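Local coordinates for protein O-methyltransferase (Burkholderia thailandensis, PDB 3MCZ) that probably transfers a methyl group from S-adenosylmethionine to a hydroxyl of a substrate not yet identified, working as a dimer, at residues A[129-134]-A[307-312]; A[178-183]-A[202-207]. One frame throughout, in Å; residues are numbered along the deposited sequence.

Contact 1 of 2, residues A[129-134]-A[307-312]; sequences GEILRS and MMVNTN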
# COMPACT_ATOMS: atom_id res chain seq x y z
N GLY A 129 10.14 -5.24 -12.42
CA GLY A 129 10.88 -5.14 -13.69
C GLY A 129 11.81 -6.31 -13.92
O GLY A 129 11.97 -6.76 -15.05
N GLU A 130 12.45 -6.80 -12.86
CA GLU A 130 13.36 -7.95 -12.99
C GLU A 130 12.58 -9.25 -13.25
O GLU A 130 13.04 -10.11 -14.02
CB GLU A 130 14.20 -8.15 -11.71
CG GLU A 130 15.15 -7.02 -11.38
CD GLU A 130 15.78 -7.18 -9.99
OE1 GLU A 130 16.52 -8.17 -9.79
OE2 GLU A 130 15.51 -6.33 -9.09
N ILE A 131 11.47 -9.41 -12.55
CA ILE A 131 10.63 -10.62 -12.66
C ILE A 131 10.07 -10.75 -14.05
O ILE A 131 10.09 -11.84 -14.63
CB ILE A 131 9.43 -10.64 -11.64
CG1 ILE A 131 9.92 -10.43 -10.20
CG2 ILE A 131 8.61 -11.97 -11.80
CD1 ILE A 131 8.79 -10.20 -9.20
N LEU A 132 9.59 -9.63 -14.58
CA LEU A 132 9.04 -9.60 -15.92
C LEU A 132 10.07 -10.01 -16.98
O LEU A 132 9.70 -10.52 -18.04
CB LEU A 132 8.50 -8.18 -16.24
CG LEU A 132 7.24 -7.83 -15.46
CD1 LEU A 132 7.03 -6.29 -15.46
CD2 LEU A 132 6.02 -8.57 -16.05
N ARG A 133 11.33 -9.77 -16.69
CA ARG A 133 12.38 -10.04 -17.65
C ARG A 133 13.13 -11.37 -17.44
O ARG A 133 14.10 -11.66 -18.17
CB ARG A 133 13.35 -8.87 -17.66
CG ARG A 133 12.74 -7.61 -18.26
CD ARG A 133 13.66 -6.45 -18.02
NE ARG A 133 13.25 -5.24 -18.69
CZ ARG A 133 12.48 -4.30 -18.15
NH1 ARG A 133 11.98 -4.43 -16.92
NH2 ARG A 133 12.16 -3.23 -18.87
N SER A 134 12.69 -12.19 -16.49
CA SER A 134 13.38 -13.44 -16.20
C SER A 134 12.54 -14.65 -16.56
O SER A 134 11.39 -14.78 -16.12
CB SER A 134 13.74 -13.53 -14.72
OG SER A 134 14.37 -14.77 -14.45
N MSE A 307 0.59 -13.90 -8.08
CA MSE A 307 1.20 -15.23 -8.16
C MSE A 307 2.45 -15.21 -9.03
O MSE A 307 3.40 -15.88 -8.71
CB MSE A 307 0.20 -16.27 -8.69
CG MSE A 307 -0.97 -16.56 -7.73
SE MSE A 307 -0.42 -17.07 -5.93
CE MSE A 307 1.15 -18.10 -6.39
N MSE A 308 2.44 -14.40 -10.09
CA MSE A 308 3.63 -14.17 -10.92
C MSE A 308 4.75 -13.54 -10.11
O MSE A 308 5.93 -13.89 -10.27
CB MSE A 308 3.26 -13.26 -12.12
CG MSE A 308 4.33 -13.14 -13.18
SE MSE A 308 4.27 -11.49 -14.07
CE MSE A 308 5.29 -10.63 -12.89
N VAL A 309 4.41 -12.62 -9.20
CA VAL A 309 5.48 -12.09 -8.34
C VAL A 309 6.03 -13.21 -7.42
O VAL A 309 7.27 -13.28 -7.21
CB VAL A 309 5.05 -10.84 -7.54
CG1 VAL A 309 6.08 -10.47 -6.46
CG2 VAL A 309 4.80 -9.67 -8.52
N ASN A 310 5.14 -14.01 -6.86
CA ASN A 310 5.51 -15.05 -5.89
C ASN A 310 6.31 -16.23 -6.46
O ASN A 310 7.16 -16.76 -5.78
CB ASN A 310 4.30 -15.65 -5.19
CG ASN A 310 3.66 -14.71 -4.16
OD1 ASN A 310 4.17 -13.63 -3.84
ND2 ASN A 310 2.46 -15.13 -3.67
N THR A 311 6.00 -16.66 -7.66
CA THR A 311 6.67 -17.83 -8.23
C THR A 311 6.86 -17.69 -9.75
O THR A 311 6.00 -17.09 -10.44
CB THR A 311 5.86 -19.13 -7.83
OG1 THR A 311 6.71 -20.27 -7.96
CG2 THR A 311 4.63 -19.32 -8.66
N ASN A 312 7.90 -18.31 -10.30
CA ASN A 312 8.25 -18.12 -11.71
C ASN A 312 7.07 -18.29 -12.67
O ASN A 312 6.81 -17.43 -13.48
CB ASN A 312 9.34 -19.13 -12.12
CG ASN A 312 10.02 -18.79 -13.45
OD1 ASN A 312 9.98 -17.67 -13.93
ND2 ASN A 312 10.61 -19.81 -14.08

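Contact 2 of 2, residues A[178-183]-A[202-207]; sequences ARARTV and PQLTGQ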
# COMPACT_ATOMS: atom_id res chain seq x y z
N ALA A 178 -19.85 -38.63 1.03
CA ALA A 178 -20.73 -39.42 1.91
C ALA A 178 -20.57 -40.93 1.65
O ALA A 178 -20.56 -41.69 2.59
CB ALA A 178 -22.22 -39.01 1.70
N ARG A 179 -20.40 -41.33 0.38
CA ARG A 179 -20.27 -42.74 0.02
C ARG A 179 -18.85 -43.10 -0.46
O ARG A 179 -18.61 -44.20 -0.96
CB ARG A 179 -21.28 -43.12 -1.06
CG ARG A 179 -22.77 -42.90 -0.74
CD ARG A 179 -23.35 -43.97 0.13
NE ARG A 179 -24.81 -43.82 0.33
CZ ARG A 179 -25.51 -44.40 1.32
NH1 ARG A 179 -24.89 -45.17 2.23
NH2 ARG A 179 -26.83 -44.20 1.43
N ALA A 180 -17.93 -42.14 -0.34
CA ALA A 180 -16.54 -42.32 -0.69
C ALA A 180 -15.84 -43.08 0.47
O ALA A 180 -16.35 -43.14 1.61
CB ALA A 180 -15.89 -40.99 -0.92
N ARG A 181 -14.70 -43.71 0.16
CA ARG A 181 -13.84 -44.30 1.17
C ARG A 181 -12.46 -43.72 1.20
O ARG A 181 -11.84 -43.68 2.25
CB ARG A 181 -13.72 -45.80 0.94
CG ARG A 181 -15.00 -46.54 1.16
CD ARG A 181 -15.53 -46.36 2.58
NE ARG A 181 -14.61 -46.81 3.65
CZ ARG A 181 -14.48 -48.08 4.06
NH1 ARG A 181 -15.19 -49.07 3.51
NH2 ARG A 181 -13.62 -48.36 5.03
N THR A 182 -11.94 -43.31 0.04
CA THR A 182 -10.57 -42.83 -0.04
C THR A 182 -10.49 -41.50 -0.76
O THR A 182 -11.26 -41.23 -1.70
CB THR A 182 -9.67 -43.82 -0.79
OG1 THR A 182 -10.25 -44.11 -2.07
CG2 THR A 182 -9.48 -45.13 0.05
N VAL A 183 -9.54 -40.69 -0.28
CA VAL A 183 -9.27 -39.36 -0.78
C VAL A 183 -7.76 -39.16 -0.97
O VAL A 183 -6.95 -39.51 -0.09
CB VAL A 183 -9.74 -38.26 0.21
CG1 VAL A 183 -9.53 -36.84 -0.41
CG2 VAL A 183 -11.15 -38.45 0.64
N PRO A 202 -16.19 -40.22 8.98
CA PRO A 202 -15.32 -41.18 9.67
C PRO A 202 -14.92 -42.40 8.84
O PRO A 202 -13.96 -43.09 9.20
CB PRO A 202 -16.17 -41.62 10.87
CG PRO A 202 -17.19 -40.62 11.02
CD PRO A 202 -17.46 -40.02 9.70
N GLN A 203 -15.65 -42.68 7.77
CA GLN A 203 -15.32 -43.79 6.88
C GLN A 203 -14.13 -43.53 5.96
O GLN A 203 -13.68 -44.44 5.26
CB GLN A 203 -16.54 -44.18 6.03
CG GLN A 203 -16.77 -43.36 4.77
CD GLN A 203 -17.33 -41.96 4.97
OE1 GLN A 203 -17.62 -41.49 6.09
NE2 GLN A 203 -17.52 -41.28 3.84
N LEU A 204 -13.67 -42.28 5.89
CA LEU A 204 -12.65 -41.91 4.91
C LEU A 204 -11.22 -42.10 5.47
O LEU A 204 -10.96 -41.85 6.64
CB LEU A 204 -12.81 -40.43 4.48
CG LEU A 204 -14.05 -40.00 3.69
CD1 LEU A 204 -14.03 -38.50 3.39
CD2 LEU A 204 -14.16 -40.78 2.40
N THR A 205 -10.32 -42.52 4.61
CA THR A 205 -8.88 -42.40 4.83
C THR A 205 -8.28 -41.56 3.70
O THR A 205 -8.90 -41.37 2.64
CB THR A 205 -8.20 -43.79 4.91
OG1 THR A 205 -8.46 -44.51 3.71
CG2 THR A 205 -8.67 -44.61 6.15
N GLY A 206 -7.09 -41.00 3.94
CA GLY A 206 -6.57 -39.95 3.09
C GLY A 206 -5.09 -40.07 2.84
O GLY A 206 -4.35 -40.65 3.65
N GLN A 207 -4.65 -39.57 1.69
CA GLN A 207 -3.21 -39.38 1.39
C GLN A 207 -2.98 -37.93 0.99
O GLN A 207 -3.83 -37.33 0.29
CB GLN A 207 -2.75 -40.29 0.26
CG GLN A 207 -3.00 -41.77 0.54
CD GLN A 207 -2.46 -42.67 -0.56
OE1 GLN A 207 -2.09 -42.20 -1.62
NE2 GLN A 207 -2.39 -43.96 -0.29
O HOH W 1 -10.99 -45.82 3.67
O HOH W 2 -11.73 -46.74 6.10

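Contact 1 of 2, residues A[129-134]-A[307-312]
The last turns of helices 128-132 and 298-310 meet with Ile-131 and Val-309 as the nearest backbone pair, their CA atoms 6.9 Å apart, and the side chains between them are aliphatic, one of them a selenomethionine. Ile-131 points at the opposite helix and uses its two branches differently. Its CG2 methyl, set anti to the backbone N, lies beside the carbonyl O of Met-308 at 3.6 Å, while the longer branch carries CD1 to the side of Val-309, 3.9 Å from CG1. CD1 thus touches CB and both methyls of Val-309, the two side chains crossing at about a right angle. Met-308, the selenomethionine, does not aim at helix 128-132 from its CB, but a bend at the last torsion (chi3 86°) brings CE against two partners: CG2 of Ile-131 at 3.7 Å and CD2 of Leu-132 at 3.8 Å. The selenium itself lies 3.9 Å from the same Leu-132 CD2. Leu-132 leaves its backbone facing away from helix 298-310, and its CD2 branch alone returns to the contact. Leu-128 and Trp-125 extend the apolar patch around Met-308 and Val-309.

Polar groups gather at the edge, where both segments leave their helices. There Asn-312 OD1 and Ser-134 O, both acceptors, lie 3.9 Å apart, and Lys-72 of the second subunit donates through NZ to each of them and to Ile-131 O. Asn-312 ND2 is held by Glu-135 O. The two helix ends thus pack on each other by van der Waals contact, and a lysine from the partner chain ties their carbonyl-rich edge together, making this apolar contact part of the dimer interface.

Contact 2 of 2, residues A[178-183]-A[202-207]
Gln-203 lays its side chain against the backbone of 178-181, beginning at CB, 4.0 Å from Arg-181 NE. CG, held between the backbone N and the carbonyl carbon (chi1 83°), comes close to the carbonyl O of Ala-180 at 3.2 Å, with Arg-181 CD farther off. A bend at chi2 turns the amide to that carbonyl: CD passes 3.7 Å from Ala-180 O, and NE2 donates to Ala-180 O at 3.1 Å (N-H...O 157°), tilted 30° from the carbonyl plane, the acceptor lying almost in the amide plane. Arg-181 returns the grip: folded at chi2 and chi3, it gives NE to Gln-203 O at 3.0 Å, while water 2 joins its NH2 to that same carbonyl.

Beyond this exchange the two segments become parallel strands 182-186 and 205-210, joined through helix 192-200 in the right-handed beta-alpha-beta crossover of the Rossmann-like methyltransferase fold. Thr-205 N donates to Arg-181 O, Val-183 N to Thr-205 O, and Gln-207 N to Val-183 O at 2.9 Å. Water 1 bridges Arg-181 O and Thr-205 OG1 where the strands begin.

On the buried side, Leu-204 sends CD2 to Ala-180 CB at 3.7 Å and CD1 to Val-183 CG2 at 4.0 Å, and packs against Val-197 and Leu-198 of helix 192-200. On the face that Thr-182 shares with Thr-205, Thr-182 OG1 is hydrogen-bonded to the backbone N of Asp-250, beside strand 251-255.

In the fold
Both contacts belong to the O-methyltransferase domain but lie on opposite sides of the chain's centre, their own centres about 39 Å apart, and they share no helix or strand. Contact 1 is buried and joins two helix ends from distant parts of the sequence, with the second subunit against it; contact 2 joins neighbouring strands of one beta-alpha-beta unit, is only partly buried, and is touched by no other chain of the assembly. The chemistry follows these places. Contact 1 is held across its segments by apolar packing, whereas contact 2 combines regular sheet bonds with side-chain-to-backbone bonds and waters at the strand starts, with an apolar side facing helix 192-200.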